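Local coordinates for putative monooxygenase (Fusobacterium nucleatum subsp. nucleatum, PDB 3MCS), which probably acts as a monooxygenase of the antibiotic biosynthesis monooxygenase family, whose domain occurs twice along the chain, at residues Pro124-Glu129 with Lys191-Gly196; Glu132-Ile137 with Val150-Asp155; Glu139-Phe142 with Gly146-Leu149. One frame throughout, in Å; residues are numbered along the deposited sequence.

Interaction 1: residues Pro124-Glu129 with Lys191-Gly196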
loop_
_atom_site.group_PDB
_atom_site.type_symbol
_atom_site.label_atom_id
_atom_site.label_comp_id
_atom_site.label_asym_id
_atom_site.label_seq_id
_atom_site.Cartn_x
_atom_site.Cartn_y
_atom_site.Cartn_z
ATOM N N PRO A 124 -9.973 -6.481 -19.535
ATOM C CA PRO A 124 -9.233 -5.646 -20.513
ATOM C C PRO A 124 -10.144 -4.803 -21.399
ATOM O O PRO A 124 -9.814 -3.668 -21.769
ATOM C CB PRO A 124 -8.500 -6.676 -21.360
ATOM C CG PRO A 124 -8.326 -7.855 -20.474
ATOM C CD PRO A 124 -9.488 -7.877 -19.526
ATOM N N GLU A 125 -11.275 -5.389 -21.747
ATOM C CA GLU A 125 -12.288 -4.721 -22.558
ATOM C C GLU A 125 -12.834 -3.448 -21.882
ATOM O O GLU A 125 -13.127 -2.467 -22.546
ATOM C CB GLU A 125 -13.417 -5.713 -22.895
ATOM C CG GLU A 125 -14.044 -6.452 -21.688
ATOM C CD GLU A 125 -14.826 -7.706 -22.084
ATOM O OE1 GLU A 125 -15.317 -7.778 -23.242
ATOM O OE2 GLU A 125 -14.945 -8.619 -21.232
ATOM N N ASN A 126 -12.939 -3.461 -20.554
ATOM C CA ASN A 126 -13.459 -2.324 -19.775
ATOM C C ASN A 126 -12.417 -1.452 -19.045
ATOM O O ASN A 126 -12.787 -0.562 -18.283
ATOM C CB ASN A 126 -14.436 -2.867 -18.728
ATOM C CG ASN A 126 -15.604 -3.616 -19.358
ATOM O OD1 ASN A 126 -15.901 -4.769 -19.007
ATOM N ND2 ASN A 126 -16.255 -2.973 -20.324
ATOM N N ASP A 127 -11.130 -1.687 -19.288
ATOM C CA ASP A 127 -10.031 -0.972 -18.592
ATOM C C ASP A 127 -9.960 0.545 -18.811
ATOM O O ASP A 127 -9.753 1.286 -17.874
ATOM C CB ASP A 127 -8.690 -1.588 -18.994
ATOM C CG ASP A 127 -7.518 -0.984 -18.242
ATOM O OD1 ASP A 127 -7.335 -1.249 -17.016
ATOM O OD2 ASP A 127 -6.752 -0.265 -18.924
ATOM N N LYS A 128 -10.069 0.997 -20.051
ATOM C CA LYS A 128 -10.058 2.435 -20.340
ATOM C C LYS A 128 -11.117 3.138 -19.485
ATOM O O LYS A 128 -10.791 3.991 -18.645
ATOM C CB LYS A 128 -10.312 2.731 -21.839
ATOM C CG LYS A 128 -9.215 2.248 -22.796
ATOM N N GLU A 129 -12.374 2.743 -19.677
ATOM C CA GLU A 129 -13.496 3.364 -18.961
ATOM C C GLU A 129 -13.351 3.295 -17.436
ATOM O O GLU A 129 -13.673 4.262 -16.746
ATOM C CB GLU A 129 -14.832 2.740 -19.383
ATOM C CG GLU A 129 -16.058 3.376 -18.704
ATOM C CD GLU A 129 -17.403 2.815 -19.203
ATOM O OE1 GLU A 129 -17.424 1.769 -19.895
ATOM O OE2 GLU A 129 -18.446 3.438 -18.890
ATOM N N LYS A 191 -19.524 -3.317 -11.401
ATOM C CA LYS A 191 -19.718 -4.743 -11.080
ATOM C C LYS A 191 -19.314 -5.696 -12.202
ATOM O O LYS A 191 -18.525 -6.623 -11.982
ATOM C CB LYS A 191 -21.187 -5.016 -10.685
ATOM N N ASP A 192 -19.835 -5.455 -13.401
ATOM C CA ASP A 192 -19.591 -6.351 -14.542
ATOM C C ASP A 192 -18.291 -6.050 -15.281
ATOM O O ASP A 192 -17.954 -6.742 -16.242
ATOM C CB ASP A 192 -20.783 -6.309 -15.512
ATOM C CG ASP A 192 -22.079 -6.774 -14.856
ATOM O OD1 ASP A 192 -22.046 -7.792 -14.115
ATOM O OD2 ASP A 192 -23.130 -6.125 -15.082
HETATM N N MSE A 193 -17.569 -5.017 -14.854
HETATM C CA MSE A 193 -16.298 -4.685 -15.470
HETATM C C MSE A 193 -15.161 -5.439 -14.805
HETATM O O MSE A 193 -14.075 -5.546 -15.368
HETATM C CB MSE A 193 -16.001 -3.202 -15.340
HETATM C CG MSE A 193 -17.028 -2.278 -15.921
HETATM SE SE MSE A 193 -16.352 -0.478 -15.795
HETATM C CE MSE A 193 -17.905 0.440 -16.509
ATOM N N ILE A 194 -15.413 -5.963 -13.611
ATOM C CA ILE A 194 -14.385 -6.641 -12.822
ATOM C C ILE A 194 -14.360 -8.160 -12.971
ATOM O O ILE A 194 -15.415 -8.798 -12.982
ATOM C CB ILE A 194 -14.581 -6.308 -11.332
ATOM C CG1 ILE A 194 -14.344 -4.809 -11.128
ATOM C CG2 ILE A 194 -13.642 -7.150 -10.458
ATOM C CD1 ILE A 194 -14.704 -4.273 -9.736
ATOM N N ALA A 195 -13.142 -8.716 -13.039
ATOM C CA ALA A 195 -12.909 -10.159 -13.168
ATOM C C ALA A 195 -12.683 -10.811 -11.823
ATOM O O ALA A 195 -12.990 -11.986 -11.641
ATOM C CB ALA A 195 -11.694 -10.432 -14.071
ATOM N N GLY A 196 -12.131 -10.058 -10.887
ATOM C CA GLY A 196 -11.830 -10.596 -9.572
ATOM C C GLY A 196 -11.403 -9.496 -8.621
ATOM O O GLY A 196 -10.926 -8.434 -9.055
#
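N126 and M193, a selenomethionine in this crystal, meet through the roots of their side chains: N126 CB lies 3.7 Å from M193 CB, and the two chains cross there at about a right angle. The amide group follows, with N126 CG 4.0 Å from M193 CG, while its oxygen comes up to the opposing backbone, N126 OD1 standing 3.6 Å from M193 CA. No hydrogen bond crosses this patch; it is van der Waals packing at the surface. The far end of M193 finds a second partner one helical turn on. From a CG placed beside the backbone N (chi1 -58°), its extended chain carries the methyl to E129, where M193 CE is 3.6 Å from E129 CD. The glutamate, itself extended beyond CG, also crosses the selenomethionine at about a right angle, and the methyl touches the carboxylate group as well as the methylene beside it.

Further out, M193 also packs on F130 and I133 of helix 127-143. Its backbone is hydrogen-bonded to K123, whose NZ reaches D192 O, and D127 OD1 takes a bond from W162 NE1. N126 occupies the N-cap position, although its side chain makes no capping bond. Beyond M193, A195 and G196 both face D121 in a classic beta bulge. The contact thus joins the start of helix 127-143 to the entry of strand 194-209, in a ferredoxin-like alpha/beta fold of the dimeric alpha/beta-barrel superfamily.

Interaction 2: residues Glu132-Ile137 with Val150-Asp155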
loop_
_atom_site.group_PDB
_atom_site.type_symbol
_atom_site.label_atom_id
_atom_site.label_comp_id
_atom_site.label_asym_id
_atom_site.label_seq_id
_atom_site.Cartn_x
_atom_site.Cartn_y
_atom_site.Cartn_z
ATOM N N GLU A 132 -10.683 5.833 -15.607
ATOM C CA GLU A 132 -11.156 7.168 -15.287
ATOM C C GLU A 132 -12.126 7.139 -14.110
ATOM O O GLU A 132 -12.143 8.079 -13.308
ATOM C CB GLU A 132 -11.772 7.837 -16.534
ATOM C CG GLU A 132 -10.731 8.036 -17.675
ATOM C CD GLU A 132 -9.520 8.899 -17.243
ATOM O OE1 GLU A 132 -9.724 10.108 -16.958
ATOM O OE2 GLU A 132 -8.368 8.375 -17.202
ATOM N N ILE A 133 -12.901 6.059 -13.993
ATOM C CA ILE A 133 -13.863 5.933 -12.904
ATOM C C ILE A 133 -13.172 5.808 -11.542
ATOM O O ILE A 133 -13.432 6.585 -10.627
ATOM C CB ILE A 133 -14.834 4.746 -13.116
ATOM C CG1 ILE A 133 -15.752 5.022 -14.332
ATOM C CG2 ILE A 133 -15.656 4.531 -11.868
ATOM C CD1 ILE A 133 -16.686 3.865 -14.752
ATOM N N ILE A 134 -12.268 4.851 -11.414
ATOM C CA ILE A 134 -11.618 4.644 -10.133
ATOM C C ILE A 134 -10.778 5.852 -9.755
ATOM O O ILE A 134 -10.747 6.216 -8.584
ATOM C CB ILE A 134 -10.777 3.339 -10.088
ATOM C CG1 ILE A 134 -10.369 3.033 -8.646
ATOM C CG2 ILE A 134 -9.542 3.411 -11.030
ATOM C CD1 ILE A 134 -9.740 1.680 -8.454
ATOM N N LYS A 135 -10.117 6.482 -10.725
ATOM C CA LYS A 135 -9.301 7.664 -10.424
ATOM C C LYS A 135 -10.131 8.700 -9.674
ATOM O O LYS A 135 -9.679 9.213 -8.663
ATOM C CB LYS A 135 -8.692 8.291 -11.688
ATOM C CG LYS A 135 -7.452 7.572 -12.283
ATOM C CD LYS A 135 -7.142 8.173 -13.664
ATOM C CE LYS A 135 -5.981 7.508 -14.374
ATOM N NZ LYS A 135 -5.852 8.071 -15.739
ATOM N N ASN A 136 -11.341 8.967 -10.179
ATOM C CA ASN A 136 -12.262 9.948 -9.591
ATOM C C ASN A 136 -12.677 9.556 -8.185
ATOM O O ASN A 136 -12.628 10.374 -7.266
ATOM C CB ASN A 136 -13.526 10.102 -10.447
ATOM C CG ASN A 136 -13.256 10.724 -11.810
ATOM O OD1 ASN A 136 -12.543 11.721 -11.930
ATOM N ND2 ASN A 136 -13.869 10.154 -12.840
ATOM N N ILE A 137 -13.089 8.300 -8.025
ATOM C CA ILE A 137 -13.503 7.798 -6.729
ATOM C C ILE A 137 -12.403 7.893 -5.693
ATOM O O ILE A 137 -12.663 8.278 -4.558
ATOM C CB ILE A 137 -13.974 6.332 -6.805
ATOM C CG1 ILE A 137 -15.341 6.250 -7.500
ATOM C CG2 ILE A 137 -14.074 5.725 -5.408
ATOM C CD1 ILE A 137 -16.490 7.010 -6.784
ATOM N N VAL A 150 -4.124 7.565 0.161
ATOM C CA VAL A 150 -4.639 6.747 -0.915
ATOM C C VAL A 150 -3.539 6.611 -1.968
ATOM O O VAL A 150 -3.099 7.617 -2.523
ATOM C CB VAL A 150 -5.949 7.306 -1.573
ATOM C CG1 VAL A 150 -7.071 7.340 -0.573
ATOM C CG2 VAL A 150 -5.739 8.700 -2.185
ATOM N N TYR A 151 -3.038 5.395 -2.186
ATOM C CA TYR A 151 -2.102 5.156 -3.274
ATOM C C TYR A 151 -2.805 4.241 -4.278
ATOM O O TYR A 151 -3.199 3.130 -3.925
ATOM C CB TYR A 151 -0.783 4.511 -2.835
ATOM C CG TYR A 151 0.080 5.273 -1.840
ATOM C CD1 TYR A 151 -0.020 6.666 -1.665
ATOM C CD2 TYR A 151 1.085 4.606 -1.149
ATOM C CE1 TYR A 151 0.797 7.345 -0.763
ATOM C CE2 TYR A 151 1.903 5.271 -0.252
ATOM C CZ TYR A 151 1.773 6.643 -0.066
ATOM O OH TYR A 151 2.610 7.296 0.824
ATOM N N LEU A 152 -2.955 4.712 -5.509
ATOM C CA LEU A 152 -3.637 3.965 -6.562
ATOM C C LEU A 152 -2.725 3.808 -7.757
ATOM O O LEU A 152 -2.186 4.797 -8.271
ATOM C CB LEU A 152 -4.897 4.706 -7.019
ATOM C CG LEU A 152 -5.679 4.107 -8.197
ATOM C CD1 LEU A 152 -6.325 2.766 -7.830
ATOM C CD2 LEU A 152 -6.724 5.069 -8.656
ATOM N N GLY A 153 -2.566 2.576 -8.218
ATOM C CA GLY A 153 -1.729 2.321 -9.386
ATOM C C GLY A 153 -2.003 0.994 -10.058
ATOM O O GLY A 153 -2.856 0.233 -9.607
ATOM N N THR A 154 -1.275 0.728 -11.138
ATOM C CA THR A 154 -1.453 -0.496 -11.903
ATOM C C THR A 154 -0.165 -1.315 -11.877
ATOM O O THR A 154 0.935 -0.782 -11.898
ATOM C CB THR A 154 -1.890 -0.172 -13.340
ATOM O OG1 THR A 154 -0.930 0.685 -13.977
ATOM C CG2 THR A 154 -3.246 0.543 -13.324
ATOM N N ASP A 155 -0.305 -2.625 -11.801
ATOM C CA ASP A 155 0.848 -3.478 -11.736
ATOM C C ASP A 155 1.631 -3.359 -13.061
ATOM O O ASP A 155 1.041 -3.297 -14.151
ATOM C CB ASP A 155 0.409 -4.912 -11.425
ATOM C CG ASP A 155 1.578 -5.829 -11.097
ATOM O OD1 ASP A 155 2.588 -5.791 -11.819
ATOM O OD2 ASP A 155 1.480 -6.599 -10.119
#
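I134 and L152 form a buried, wholly apolar helix-on-sheet contact, in which helix 127-143 lies against strand 147-155 in the second ferredoxin-like domain of the chain. L152 carries the contact from the strand, and its two methyls divide the work. L152 CD1 meets the end of the isoleucine, 3.6 Å from I134 CD1, whereas L152 CD2 takes the branch, 4.0 Å from I134 CG2. I134 can offer both because its CG1 lies opposite the backbone N (chi1 -168°), which sends the ethyl arm out towards the sheet with the branch methyl beside it. The helix backbone itself completes the seat: L152 CD2 is 4.1 Å from K135 CA. W162 of the adjoining strand touches I134 and L152 alike, and V138, a turn further along the helix, adds to the cover over L152. An acetate ion, probably from the crystallisation liquor, lies about 5 Å from the I134 side chain. K135 lends the interface the base of its side chain but carries its charge elsewhere, back along the helix, where K135 NZ bonds to E132 OE2 at 2.9 Å on the syn side of the carboxylate, 22° out of its plane.

Interaction 3: residues Glu139-Phe142 with Gly146-Leu149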
loop_
_atom_site.group_PDB
_atom_site.type_symbol
_atom_site.label_atom_id
_atom_site.label_comp_id
_atom_site.label_asym_id
_atom_site.label_seq_id
_atom_site.Cartn_x
_atom_site.Cartn_y
_atom_site.Cartn_z
ATOM N N GLU A 139 -9.929 9.998 -5.631
ATOM C CA GLU A 139 -9.761 11.442 -5.273
ATOM C C GLU A 139 -10.870 11.965 -4.358
ATOM O O GLU A 139 -10.596 12.736 -3.438
ATOM C CB GLU A 139 -9.662 12.350 -6.502
ATOM C CG GLU A 139 -8.317 12.259 -7.167
ATOM C CD GLU A 139 -8.172 13.147 -8.380
ATOM O OE1 GLU A 139 -9.168 13.806 -8.765
ATOM O OE2 GLU A 139 -7.051 13.181 -8.959
ATOM N N THR A 140 -12.110 11.566 -4.630
ATOM C CA THR A 140 -13.237 11.922 -3.778
ATOM C C THR A 140 -12.951 11.397 -2.369
ATOM O O THR A 140 -13.136 12.123 -1.379
ATOM C CB THR A 140 -14.575 11.337 -4.289
ATOM O OG1 THR A 140 -14.737 11.620 -5.686
ATOM C CG2 THR A 140 -15.758 11.923 -3.504
ATOM N N THR A 141 -12.454 10.157 -2.283
ATOM C CA THR A 141 -12.129 9.542 -0.986
ATOM C C THR A 141 -11.113 10.354 -0.193
ATOM O O THR A 141 -11.294 10.583 0.990
ATOM C CB THR A 141 -11.604 8.091 -1.151
ATOM O OG1 THR A 141 -12.661 7.259 -1.644
ATOM C CG2 THR A 141 -11.136 7.532 0.162
ATOM N N PHE A 142 -10.060 10.824 -0.849
ATOM C CA PHE A 142 -9.020 11.551 -0.129
ATOM C C PHE A 142 -9.558 12.813 0.513
ATOM O O PHE A 142 -9.091 13.184 1.588
ATOM C CB PHE A 142 -7.832 11.903 -1.018
ATOM C CG PHE A 142 -6.646 12.437 -0.245
ATOM C CD1 PHE A 142 -5.902 11.589 0.562
ATOM C CD2 PHE A 142 -6.284 13.777 -0.310
ATOM C CE1 PHE A 142 -4.812 12.057 1.271
ATOM C CE2 PHE A 142 -5.188 14.251 0.401
ATOM C CZ PHE A 142 -4.444 13.381 1.189
ATOM N N GLY A 146 -11.122 12.062 7.482
ATOM C CA GLY A 146 -10.621 10.830 8.098
ATOM C C GLY A 146 -9.687 10.030 7.196
ATOM O O GLY A 146 -8.951 9.147 7.673
ATOM N N THR A 147 -9.704 10.313 5.896
ATOM C CA THR A 147 -8.803 9.624 4.989
ATOM C C THR A 147 -7.407 10.187 5.192
ATOM O O THR A 147 -7.221 11.390 5.110
ATOM C CB THR A 147 -9.208 9.815 3.527
ATOM O OG1 THR A 147 -10.574 9.444 3.360
ATOM C CG2 THR A 147 -8.350 8.955 2.609
ATOM N N LEU A 148 -6.427 9.335 5.479
ATOM C CA LEU A 148 -5.049 9.808 5.663
ATOM C C LEU A 148 -4.173 9.544 4.425
ATOM O O LEU A 148 -3.220 10.281 4.172
ATOM C CB LEU A 148 -4.421 9.193 6.917
ATOM C CG LEU A 148 -5.112 9.459 8.261
ATOM C CD1 LEU A 148 -4.410 8.731 9.421
ATOM C CD2 LEU A 148 -5.162 10.933 8.530
ATOM N N LEU A 149 -4.527 8.546 3.615
ATOM C CA LEU A 149 -3.677 8.159 2.474
ATOM C C LEU A 149 -4.409 7.321 1.434
ATOM O O LEU A 149 -5.223 6.495 1.787
ATOM C CB LEU A 149 -2.461 7.364 3.018
ATOM C CG LEU A 149 -1.401 6.739 2.132
ATOM C CD1 LEU A 149 -0.169 6.381 2.952
ATOM C CD2 LEU A 149 -1.911 5.515 1.416
#
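The tight connection between helix 127-143 and strand 147-155, in the second ferredoxin-like domain of the chain, is tied by T147 and T141, side chain to backbone. At the first residue of strand 147-155, the hydroxyl T147 OG1 donates a hydrogen bond of 2.7 Å to T141 O in the last turns of helix 127-143. The approach is well off the carbonyl plane: the hydroxyl sits above it by 43°, with a C=O...donor angle of 137°, so the bond does not lie on a lone pair. The other branch of T147 packs as the hydroxyl binds. Its methyl, T147 CG2, lies 3.8 Å from F142 CA and 4.1 Å from F142 CD1, approaching the ring obliquely, and the methyl of T141 comes across at 4.0 Å, T141 CG2 to T147 CG2. One threonine therefore grips the helix through both arms, one polar and one apolar.

F142 extends the contact along the strand. Its CG is opposite the backbone N (chi1 -170°), which brings the edge of the ring to the strand backbone, F142 CE1 resting 3.8 Å from L148 O. That oxygen and the nearby L149 N both lie at the ring's edge, near its plane. The backbone they belong to is irregular, for L148 and L149 together face V167 in a classic beta bulge, while G146 just ahead enters the strand with a positive phi.

T141 OG1 is bonded to I137 O within the helix and more weakly to the hydroxyl of Y182. Around the junction, Y168 of strand 161-168 packs against both threonines, K103 of strand 91-104 lies against F142, and V150, further along strand 147-155, touches both T141 and F142.

Overall arrangement
All three contacts use helix 127-143 and illustrate how one helix is fastened to a sheet by different chemistry along its length. Interaction 1, at the surface, holds the helix start against the entry to strand 194-209 by mixed packing without a hydrogen bond. Interactions 2 and 3 are buried and share strand 147-155: the former is purely hydrocarbon across the interface, the latter adds a hydroxyl-to-carbonyl bond where the chain turns from helix to strand. Interaction 2 touches both of the others, whereas interactions 1 and 3 remain about 13 Å apart at their nearest atoms.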